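Side-chain contacts in HTH-type transcriptional activator ampR (Citrobacter freundii, PDB 3KOS), which regulates transcription of the AmpC beta-lactamase gene as a LysR-family DNA-binding regulator, this chain being its effector-binding domain: residues E192-A195 with M196-F199; T21-G25 with C26-L30; W115-W118 with M119-V122; S200-L203 with T204-H208. All coordinates share one frame; numbering follows the deposited sequence.

How the contacts relate
Contacts 1 and 4 adjoin on the C-terminal helix 194-209, contact 1 covering its first turn and contact 4 its later turns. Contact 2, on helix 20-37, is the most buried and packs against contact 4, C26 meeting L207 and L27 and L30 meeting W202; F199 of contact 1 also reaches L27. The other three are partly buried, each with exposed residues. Contact 3 stands apart, its centre about 40 Å from that of contact 1, across the centre of the chain. Charge and water belong to the helix start in contact 1, ring faces covered by aliphatic groups to contacts 2, 3 and 4, and threonine hydroxyls bound to helix carbonyls to contacts 3 and 4.

Contact 1: residues E192-A195 with M196-F199; sequences ETPA and MREF
R197 folds back against E192 through a chain that leaves with CG beside its backbone N and bends at chi3 (-74°), while E192 sends its carboxylate out from CG set opposite its own N (chi1 -174°). The two side chains cross at about a right angle. They end in a salt bridge of 2.9 Å between E192 OE1 and R197 NH1, in which the oxygen offers its anti lone pair and lies nearly in the guanidinium plane; the carboxylate itself is turned 70° from that plane. A weak bond of 3.1 Å joins the same NH1 to E192 O. A water completes the link, donating to E192 O and accepting from R197 NH2 at 2.7 Å from that nitrogen, so that NH1 and NH2 are both linked to E192, just ahead of the N-cap. T193 O sits above the centre of one guanidinium face, 3.7 Å from CZ, and the P194 ring packs against NH2. T193 OG1 meanwhile takes the N-H of M196 at 3.1 Å from M196 N. The selenium of M196, a selenomethionine, lies 3.9 Å from E192 CA. On the inward side A195 and F199 lean on strands 12-19 and 41-48, and F199 meets F34 edge to face; E198 is held through OE1 by H40. T193 thus serves as the N-cap of helix 194-209, with P194 in the first turn, and the E192-R197 salt bridge spans this helix start in the LysR effector-binding domain.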
loop_
_atom_site.group_PDB
_atom_site.type_symbol
_atom_site.label_atom_id
_atom_site.label_comp_id
_atom_site.label_asym_id
_atom_site.label_seq_id
_atom_site.Cartn_x
_atom_site.Cartn_y
_atom_site.Cartn_z
ATOM N N GLU A 192 -28.025 9.235 2.026
ATOM C CA GLU A 192 -27.184 10.285 1.456
ATOM C C GLU A 192 -27.398 11.608 2.188
ATOM O O GLU A 192 -28.509 12.149 2.208
ATOM C CB GLU A 192 -27.483 10.435 -0.030
ATOM C CG GLU A 192 -26.586 11.395 -0.764
ATOM C CD GLU A 192 -27.120 11.721 -2.147
ATOM O OE1 GLU A 192 -28.097 12.503 -2.244
ATOM O OE2 GLU A 192 -26.572 11.196 -3.137
ATOM N N THR A 193 -26.328 12.122 2.789
ATOM C CA THR A 193 -26.358 13.360 3.559
ATOM C C THR A 193 -25.956 14.540 2.685
ATOM O O THR A 193 -25.420 14.356 1.594
ATOM C CB THR A 193 -25.353 13.299 4.725
ATOM O OG1 THR A 193 -24.028 13.156 4.183
ATOM C CG2 THR A 193 -25.667 12.121 5.653
ATOM N N PRO A 194 -26.218 15.769 3.160
ATOM C CA PRO A 194 -25.758 16.954 2.429
ATOM C C PRO A 194 -24.237 16.983 2.271
ATOM O O PRO A 194 -23.741 17.406 1.227
ATOM C CB PRO A 194 -26.206 18.119 3.322
ATOM C CG PRO A 194 -27.313 17.569 4.148
ATOM C CD PRO A 194 -27.052 16.108 4.325
ATOM N N ALA A 195 -23.515 16.567 3.303
ATOM C CA ALA A 195 -22.050 16.556 3.256
ATOM C C ALA A 195 -21.569 15.621 2.147
ATOM O O ALA A 195 -20.624 15.935 1.425
ATOM C CB ALA A 195 -21.479 16.124 4.592
HETATM N N MSE A 196 -22.230 14.476 2.009
HETATM C CA MSE A 196 -21.898 13.539 0.937
HETATM C C MSE A 196 -22.156 14.152 -0.438
HETATM O O MSE A 196 -21.305 14.082 -1.328
HETATM C CB MSE A 196 -22.669 12.223 1.110
HETATM C CG MSE A 196 -22.230 11.442 2.348
HETATM SE SE MSE A 196 -23.529 10.040 2.846
HETATM C CE MSE A 196 -23.377 8.920 1.252
ATOM N N ARG A 197 -23.321 14.779 -0.615
ATOM C CA ARG A 197 -23.638 15.371 -1.906
ATOM C C ARG A 197 -22.608 16.433 -2.256
ATOM O O ARG A 197 -22.192 16.554 -3.407
ATOM C CB ARG A 197 -25.056 15.977 -1.911
ATOM C CG ARG A 197 -26.178 14.945 -1.980
ATOM C CD ARG A 197 -27.574 15.615 -2.123
ATOM N NE ARG A 197 -28.006 16.212 -0.864
ATOM C CZ ARG A 197 -28.636 15.540 0.095
ATOM N NH1 ARG A 197 -28.917 14.257 -0.078
ATOM N NH2 ARG A 197 -28.989 16.141 1.224
ATOM N N GLU A 198 -22.208 17.211 -1.260
ATOM C CA GLU A 198 -21.245 18.280 -1.479
ATOM C C GLU A 198 -19.864 17.750 -1.835
ATOM O O GLU A 198 -19.223 18.232 -2.770
ATOM C CB GLU A 198 -21.205 19.207 -0.266
ATOM C CG GLU A 198 -22.454 20.096 -0.231
ATOM C CD GLU A 198 -22.610 20.901 1.034
ATOM O OE1 GLU A 198 -21.894 20.637 2.020
ATOM O OE2 GLU A 198 -23.478 21.803 1.043
ATOM N N PHE A 199 -19.406 16.750 -1.095
ATOM C CA PHE A 199 -18.128 16.133 -1.423
ATOM C C PHE A 199 -18.132 15.527 -2.833
ATOM O O PHE A 199 -17.189 15.715 -3.596
ATOM C CB PHE A 199 -17.746 15.077 -0.390
ATOM C CG PHE A 199 -16.443 14.391 -0.697
ATOM C CD1 PHE A 199 -16.423 13.239 -1.460
ATOM C CD2 PHE A 199 -15.243 14.928 -0.257
ATOM C CE1 PHE A 199 -15.222 12.603 -1.759
ATOM C CE2 PHE A 199 -14.037 14.303 -0.556
ATOM C CZ PHE A 199 -14.032 13.134 -1.306
HETATM O O HOH W 1 -30.267 14.336 2.701
#

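Contact 2: residues T21-G25 with C26-L30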
loop_
_atom_site.group_PDB
_atom_site.type_symbol
_atom_site.label_atom_id
_atom_site.label_comp_id
_atom_site.label_asym_id
_atom_site.label_seq_id
_atom_site.Cartn_x
_atom_site.Cartn_y
_atom_site.Cartn_z
ATOM N N THR A 21 -4.180 3.799 -3.689
ATOM C CA THR A 21 -3.611 4.290 -4.934
ATOM C C THR A 21 -4.247 5.617 -5.343
ATOM O O THR A 21 -3.558 6.552 -5.761
ATOM C CB THR A 21 -3.762 3.248 -6.044
ATOM O OG1 THR A 21 -3.035 2.065 -5.664
ATOM C CG2 THR A 21 -3.202 3.777 -7.356
ATOM N N PHE A 22 -5.562 5.697 -5.215
ATOM C CA PHE A 22 -6.283 6.940 -5.527
ATOM C C PHE A 22 -6.007 8.046 -4.514
ATOM O O PHE A 22 -5.923 9.214 -4.884
ATOM C CB PHE A 22 -7.779 6.682 -5.609
ATOM C CG PHE A 22 -8.585 7.857 -6.118
ATOM C CD1 PHE A 22 -9.126 8.769 -5.234
ATOM C CD2 PHE A 22 -8.817 8.025 -7.478
ATOM C CE1 PHE A 22 -9.885 9.838 -5.691
ATOM C CE2 PHE A 22 -9.573 9.097 -7.944
ATOM C CZ PHE A 22 -10.104 10.005 -7.046
ATOM N N ALA A 23 -5.896 7.688 -3.234
ATOM C CA ALA A 23 -5.599 8.681 -2.209
ATOM C C ALA A 23 -4.266 9.367 -2.504
ATOM O O ALA A 23 -4.160 10.596 -2.487
ATOM C CB ALA A 23 -5.569 8.012 -0.820
ATOM N N ILE A 24 -3.243 8.567 -2.784
ATOM C CA ILE A 24 -1.910 9.112 -3.018
ATOM C C ILE A 24 -1.814 9.823 -4.370
ATOM O O ILE A 24 -1.210 10.891 -4.493
ATOM C CB ILE A 24 -0.834 7.994 -2.965
ATOM C CG1 ILE A 24 -0.799 7.342 -1.583
ATOM C CG2 ILE A 24 0.531 8.552 -3.313
ATOM C CD1 ILE A 24 -0.590 8.335 -0.417
ATOM N N GLY A 25 -2.420 9.228 -5.390
ATOM C CA GLY A 25 -2.209 9.692 -6.747
ATOM C C GLY A 25 -3.159 10.779 -7.200
ATOM O O GLY A 25 -2.913 11.424 -8.216
ATOM N N CYS A 26 -4.233 10.991 -6.449
ATOM C CA CYS A 26 -5.260 11.946 -6.873
ATOM C C CYS A 26 -5.865 12.779 -5.737
ATOM O O CYS A 26 -5.810 14.010 -5.763
ATOM C CB CYS A 26 -6.363 11.214 -7.643
ATOM S SG CYS A 26 -7.691 12.291 -8.282
ATOM N N LEU A 27 -6.456 12.119 -4.745
ATOM C CA LEU A 27 -7.252 12.835 -3.745
ATOM C C LEU A 27 -6.453 13.719 -2.794
ATOM O O LEU A 27 -6.825 14.864 -2.546
ATOM C CB LEU A 27 -8.105 11.852 -2.937
ATOM C CG LEU A 27 -9.049 12.508 -1.933
ATOM C CD1 LEU A 27 -10.027 13.431 -2.674
ATOM C CD2 LEU A 27 -9.784 11.433 -1.137
ATOM N N PHE A 28 -5.379 13.184 -2.222
ATOM C CA PHE A 28 -4.659 13.916 -1.186
ATOM C C PHE A 28 -4.166 15.285 -1.658
ATOM O O PHE A 28 -4.310 16.271 -0.939
ATOM C CB PHE A 28 -3.512 13.077 -0.596
ATOM C CG PHE A 28 -3.968 12.008 0.364
ATOM C CD1 PHE A 28 -5.293 11.913 0.744
ATOM C CD2 PHE A 28 -3.055 11.098 0.896
ATOM C CE1 PHE A 28 -5.711 10.924 1.635
ATOM C CE2 PHE A 28 -3.461 10.122 1.783
ATOM C CZ PHE A 28 -4.782 10.027 2.152
ATOM N N PRO A 29 -3.607 15.356 -2.870
ATOM C CA PRO A 29 -3.149 16.662 -3.352
ATOM C C PRO A 29 -4.301 17.662 -3.503
ATOM O O PRO A 29 -4.063 18.870 -3.488
ATOM C CB PRO A 29 -2.565 16.338 -4.726
ATOM C CG PRO A 29 -2.138 14.892 -4.626
ATOM C CD PRO A 29 -3.202 14.256 -3.770
ATOM N N LEU A 30 -5.521 17.157 -3.648
ATOM C CA LEU A 30 -6.686 18.024 -3.855
ATOM C C LEU A 30 -7.426 18.376 -2.571
ATOM O O LEU A 30 -8.344 19.202 -2.593
ATOM C CB LEU A 30 -7.659 17.373 -4.832
ATOM C CG LEU A 30 -7.113 17.190 -6.247
ATOM C CD1 LEU A 30 -8.042 16.336 -7.075
ATOM C CD2 LEU A 30 -6.895 18.549 -6.896
#
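The F22 ring carries C26 CB over the centre of one face, a CH-pi contact with CB 3.9 Å from the ring centroid, and the F28 ring carries A23 CB over one of its faces, displaced toward the rim, at 3.8 Å from the centroid. C26 SG reaches the F22 ring obliquely, 3.5 Å from F22 CZ, as a cysteine sulfur-aromatic contact. L27 CB also approaches F22 at a slant, with 3.8 Å to CE1, and I24 CD1 comes to the F28 ring in a similar oblique way at 3.9 Å from CD2. F22 can cover C26 because its CG stands opposite the backbone N (chi1 -172°), which lays the ring alongside C26 and L27 of the next turn. All of this lies on helix 20-37, the connecting helix of the beta-alpha-beta unit between strands 12-19 and 41-48, where the turn widens to pi type at 23-25. The widening shows in the bonds: F22 O accepts both from C26 N and, at 3.0 Å, from L27 N, the latter much the straighter, and A23 O takes F28 N five residues on. Past this point the helix kinks at P29, whose nitrogen makes no bond to the preceding turn; the axes of 21-25 and 26-30 diverge by 40°. Y182 meets the F22 ring, while C26 and L27 face L207 and W202 of helix 194-209. I24 and F28 instead turn to the second subunit, packing on its T141 and M134.

Contact 3: residues W115-W118 with M119-V122; sequences WALW and MQTV. Unlike the reference sequence in segment 119-122: T121 (reference Ala), V122 (reference Ala).
Four backbone bonds bridge W115-W118 and M119-V122 in regular alpha-helical i to i+4 steps, beginning with M119 N on W115 O; V122, the first residue out of helical phi/psi, still donates from its N to W118 O at 3.1 Å. L117 O is gripped twice by T121, whose backbone N lies 3.0 Å from it and whose hydroxyl donates from OG1 at 2.9 Å, the two donors arriving from opposite faces of the carbonyl plane. That hydroxyl bond depends on OG1 lying beside the backbone N (chi1 -62°). The L117-T121 bonds close the last turn of helix 114-121, the helix of the beta-alpha-beta unit that links strand 106-109 to strand 133-136. At its end the six-membered ring of W118 receives V122 over one face: CG1 stands 4.0 Å from the centroid in a CH-pi contact, offset toward the rim, and CG2 touches CZ3 at 3.8 Å. The selenium of M119, a selenomethionine, meets the same ring at its edge, 4.0 Å from W118 CE3, in a Met-aromatic contact. Bent at chi2 (-62°), the M119 chain carries its CE on to W115, where it comes within 4.1 Å of CZ3. Both indoles are pinned by their nitrogens, W115 NE1 to L107 O and W118 NE1 to T175 O, and both rest against P85 and I154.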
loop_
_atom_site.group_PDB
_atom_site.type_symbol
_atom_site.label_atom_id
_atom_site.label_comp_id
_atom_site.label_asym_id
_atom_site.label_seq_id
_atom_site.Cartn_x
_atom_site.Cartn_y
_atom_site.Cartn_z
ATOM N N TRP A 115 -1.279 -8.798 -17.730
ATOM C CA TRP A 115 -0.154 -8.875 -18.659
ATOM C C TRP A 115 -0.541 -9.556 -19.973
ATOM O O TRP A 115 -0.136 -9.116 -21.043
ATOM C CB TRP A 115 1.063 -9.544 -18.008
ATOM C CG TRP A 115 1.849 -8.558 -17.203
ATOM C CD1 TRP A 115 1.943 -8.488 -15.839
ATOM C CD2 TRP A 115 2.620 -7.467 -17.718
ATOM N NE1 TRP A 115 2.738 -7.418 -15.477
ATOM C CE2 TRP A 115 3.166 -6.780 -16.614
ATOM C CE3 TRP A 115 2.898 -7.003 -19.007
ATOM C CZ2 TRP A 115 3.986 -5.661 -16.762
ATOM C CZ3 TRP A 115 3.711 -5.895 -19.159
ATOM C CH2 TRP A 115 4.247 -5.231 -18.038
ATOM N N ALA A 116 -1.338 -10.615 -19.886
ATOM C CA ALA A 116 -1.828 -11.278 -21.087
ATOM C C ALA A 116 -2.580 -10.272 -21.957
ATOM O O ALA A 116 -2.393 -10.227 -23.172
ATOM C CB ALA A 116 -2.732 -12.450 -20.722
ATOM N N LEU A 117 -3.410 -9.449 -21.329
ATOM C CA LEU A 117 -4.214 -8.483 -22.067
ATOM C C LEU A 117 -3.377 -7.362 -22.672
ATOM O O LEU A 117 -3.605 -6.971 -23.813
ATOM C CB LEU A 117 -5.337 -7.919 -21.192
ATOM C CG LEU A 117 -6.371 -8.976 -20.786
ATOM C CD1 LEU A 117 -7.274 -8.482 -19.668
ATOM C CD2 LEU A 117 -7.199 -9.418 -21.995
ATOM N N TRP A 118 -2.407 -6.835 -21.926
ATOM C CA TRP A 118 -1.570 -5.778 -22.495
ATOM C C TRP A 118 -0.735 -6.291 -23.670
ATOM O O TRP A 118 -0.670 -5.647 -24.721
ATOM C CB TRP A 118 -0.667 -5.118 -21.440
ATOM C CG TRP A 118 -0.018 -3.886 -21.958
ATOM C CD1 TRP A 118 -0.543 -2.621 -21.967
ATOM C CD2 TRP A 118 1.261 -3.794 -22.579
ATOM N NE1 TRP A 118 0.340 -1.749 -22.548
ATOM C CE2 TRP A 118 1.454 -2.445 -22.939
ATOM C CE3 TRP A 118 2.270 -4.722 -22.866
ATOM C CZ2 TRP A 118 2.614 -2.004 -23.567
ATOM C CZ3 TRP A 118 3.418 -4.280 -23.492
ATOM C CH2 TRP A 118 3.580 -2.937 -23.835
HETATM N N MSE A 119 -0.080 -7.436 -23.478
HETATM C CA MSE A 119 0.700 -8.059 -24.542
HETATM C C MSE A 119 -0.176 -8.297 -25.771
HETATM O O MSE A 119 0.213 -7.972 -26.886
HETATM C CB MSE A 119 1.303 -9.387 -24.069
HETATM C CG MSE A 119 2.423 -9.228 -23.043
HETATM SE SE MSE A 119 3.932 -8.224 -23.788
HETATM C CE MSE A 119 5.124 -8.208 -22.220
ATOM N N GLN A 120 -1.348 -8.884 -25.553
ATOM C CA GLN A 120 -2.287 -9.163 -26.640
ATOM C C GLN A 120 -2.607 -7.883 -27.426
ATOM O O GLN A 120 -2.614 -7.884 -28.659
ATOM C CB GLN A 120 -3.561 -9.791 -26.070
ATOM C CG GLN A 120 -4.665 -10.053 -27.083
ATOM C CD GLN A 120 -5.925 -10.640 -26.454
ATOM O OE1 GLN A 120 -6.657 -9.959 -25.727
ATOM N NE2 GLN A 120 -6.192 -11.907 -26.747
ATOM N N THR A 121 -2.836 -6.786 -26.705
ATOM C CA THR A 121 -3.164 -5.495 -27.314
ATOM C C THR A 121 -2.050 -4.948 -28.195
ATOM O O THR A 121 -2.318 -4.312 -29.217
ATOM C CB THR A 121 -3.520 -4.450 -26.227
ATOM O OG1 THR A 121 -4.684 -4.890 -25.519
ATOM C CG2 THR A 121 -3.783 -3.085 -26.830
ATOM N N VAL A 122 -0.802 -5.188 -27.808
ATOM C CA VAL A 122 0.319 -4.693 -28.604
ATOM C C VAL A 122 0.828 -5.746 -29.588
ATOM O O VAL A 122 1.836 -5.540 -30.251
ATOM C CB VAL A 122 1.499 -4.171 -27.739
ATOM C CG1 VAL A 122 1.063 -2.981 -26.909
ATOM C CG2 VAL A 122 2.070 -5.281 -26.851
#

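Contact 4: residues S200-L203 with T204-H208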
loop_
_atom_site.group_PDB
_atom_site.type_symbol
_atom_site.label_atom_id
_atom_site.label_comp_id
_atom_site.label_asym_id
_atom_site.label_seq_id
_atom_site.Cartn_x
_atom_site.Cartn_y
_atom_site.Cartn_z
ATOM N N SER A 200 -19.186 14.790 -3.174
ATOM C CA SER A 200 -19.285 14.178 -4.505
ATOM C C SER A 200 -19.274 15.214 -5.607
ATOM O O SER A 200 -18.601 15.041 -6.625
ATOM C CB SER A 200 -20.570 13.366 -4.647
ATOM O OG SER A 200 -20.531 12.244 -3.807
ATOM N N ARG A 201 -20.045 16.283 -5.419
ATOM C CA ARG A 201 -20.082 17.347 -6.415
ATOM C C ARG A 201 -18.719 18.009 -6.554
ATOM O O ARG A 201 -18.265 18.286 -7.668
ATOM C CB ARG A 201 -21.143 18.407 -6.073
ATOM C CG ARG A 201 -22.582 17.925 -6.187
ATOM C CD ARG A 201 -23.567 19.100 -6.332
ATOM N NE ARG A 201 -23.442 20.087 -5.259
ATOM C CZ ARG A 201 -24.286 20.201 -4.232
ATOM N NH1 ARG A 201 -25.341 19.394 -4.131
ATOM N NH2 ARG A 201 -24.080 21.133 -3.310
ATOM N N TRP A 202 -18.069 18.272 -5.426
ATOM C CA TRP A 202 -16.753 18.894 -5.458
ATOM C C TRP A 202 -15.747 18.032 -6.226
ATOM O O TRP A 202 -14.996 18.529 -7.070
ATOM C CB TRP A 202 -16.221 19.128 -4.047
ATOM C CG TRP A 202 -14.749 19.405 -4.063
ATOM C CD1 TRP A 202 -14.142 20.589 -4.382
ATOM C CD2 TRP A 202 -13.697 18.477 -3.777
ATOM N NE1 TRP A 202 -12.780 20.455 -4.304
ATOM C CE2 TRP A 202 -12.478 19.168 -3.939
ATOM C CE3 TRP A 202 -13.666 17.129 -3.397
ATOM C CZ2 TRP A 202 -11.238 18.557 -3.731
ATOM C CZ3 TRP A 202 -12.429 16.519 -3.192
ATOM C CH2 TRP A 202 -11.236 17.232 -3.365
ATOM N N LEU A 203 -15.731 16.741 -5.922
ATOM C CA LEU A 203 -14.715 15.849 -6.492
ATOM C C LEU A 203 -14.906 15.647 -8.001
ATOM O O LEU A 203 -13.974 15.811 -8.781
ATOM C CB LEU A 203 -14.696 14.506 -5.751
ATOM C CG LEU A 203 -13.613 13.503 -6.175
ATOM C CD1 LEU A 203 -12.229 14.152 -6.218
ATOM C CD2 LEU A 203 -13.621 12.309 -5.225
ATOM N N THR A 204 -16.114 15.297 -8.420
ATOM C CA THR A 204 -16.358 15.156 -9.850
ATOM C C THR A 204 -16.075 16.494 -10.548
ATOM O O THR A 204 -15.572 16.533 -11.669
ATOM C CB THR A 204 -17.785 14.667 -10.143
ATOM O OG1 THR A 204 -18.717 15.523 -9.485
ATOM C CG2 THR A 204 -17.980 13.248 -9.635
ATOM N N GLY A 205 -16.363 17.591 -9.864
ATOM C CA GLY A 205 -16.116 18.907 -10.419
ATOM C C GLY A 205 -14.643 19.224 -10.578
ATOM O O GLY A 205 -14.213 19.728 -11.614
ATOM N N VAL A 206 -13.860 18.924 -9.548
ATOM C CA VAL A 206 -12.454 19.283 -9.537
ATOM C C VAL A 206 -11.657 18.374 -10.468
ATOM O O VAL A 206 -10.585 18.749 -10.942
ATOM C CB VAL A 206 -11.876 19.255 -8.120
ATOM C CG1 VAL A 206 -11.537 17.814 -7.702
ATOM C CG2 VAL A 206 -10.646 20.142 -8.032
ATOM N N LEU A 207 -12.184 17.185 -10.739
ATOM C CA LEU A 207 -11.545 16.294 -11.696
ATOM C C LEU A 207 -11.708 16.836 -13.115
ATOM O O LEU A 207 -10.796 16.722 -13.936
ATOM C CB LEU A 207 -12.075 14.863 -11.563
ATOM C CG LEU A 207 -11.531 14.205 -10.288
ATOM C CD1 LEU A 207 -12.207 12.877 -9.982
ATOM C CD2 LEU A 207 -10.028 14.031 -10.399
ATOM N N HIS A 208 -12.861 17.441 -13.392
ATOM C CA HIS A 208 -13.136 18.016 -14.713
ATOM C C HIS A 208 -12.279 19.250 -14.978
ATOM O O HIS A 208 -11.814 19.463 -16.098
ATOM C CB HIS A 208 -14.619 18.366 -14.859
#
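Helix 194-209, the C-terminal helix of the effector-binding domain, lies between helix 20-37 and strand 73-86 here, and its side chains divide between those two neighbours. W202 and V206 lie side by side, pointing the same way, and both touch L30 of helix 20-37. V206 CG1 lies over one face of the indole, offset toward the rim, with 4.2 Å to the centroid of the six-membered ring in a CH-pi contact. It gets there because CG1 stands between the backbone N and the carbonyl carbon (chi1 80°), and this placement also brings it within 4.0 Å of L203 CD1. W202 NE1 is bonded to D33, which anchors the indole, and F34 meets the ring. L203 and L207 run alongside each other, one turn apart, their CD1 atoms 4.0 Å from one another, and both lean on L78 of strand 73-86. T204 turns its hydroxyl back into the helix: OG1 donates to S200 O at 2.9 Å, while T204 N binds the same oxygen at 3.1 Å from the opposite face of the carbonyl plane. S200 OG is held by Y61 and by M196 O of the preceding turn. With the hydroxyl of T204 spent on a carbonyl of its own helix, the polar group is satisfied locally beside Q76, and methyl groups of L203, V206 and L207, with the W202 ring face, make the apolar contacts across the turns, leaving the indole N-H of W202 as a polar tie from this helix to helix 20-37.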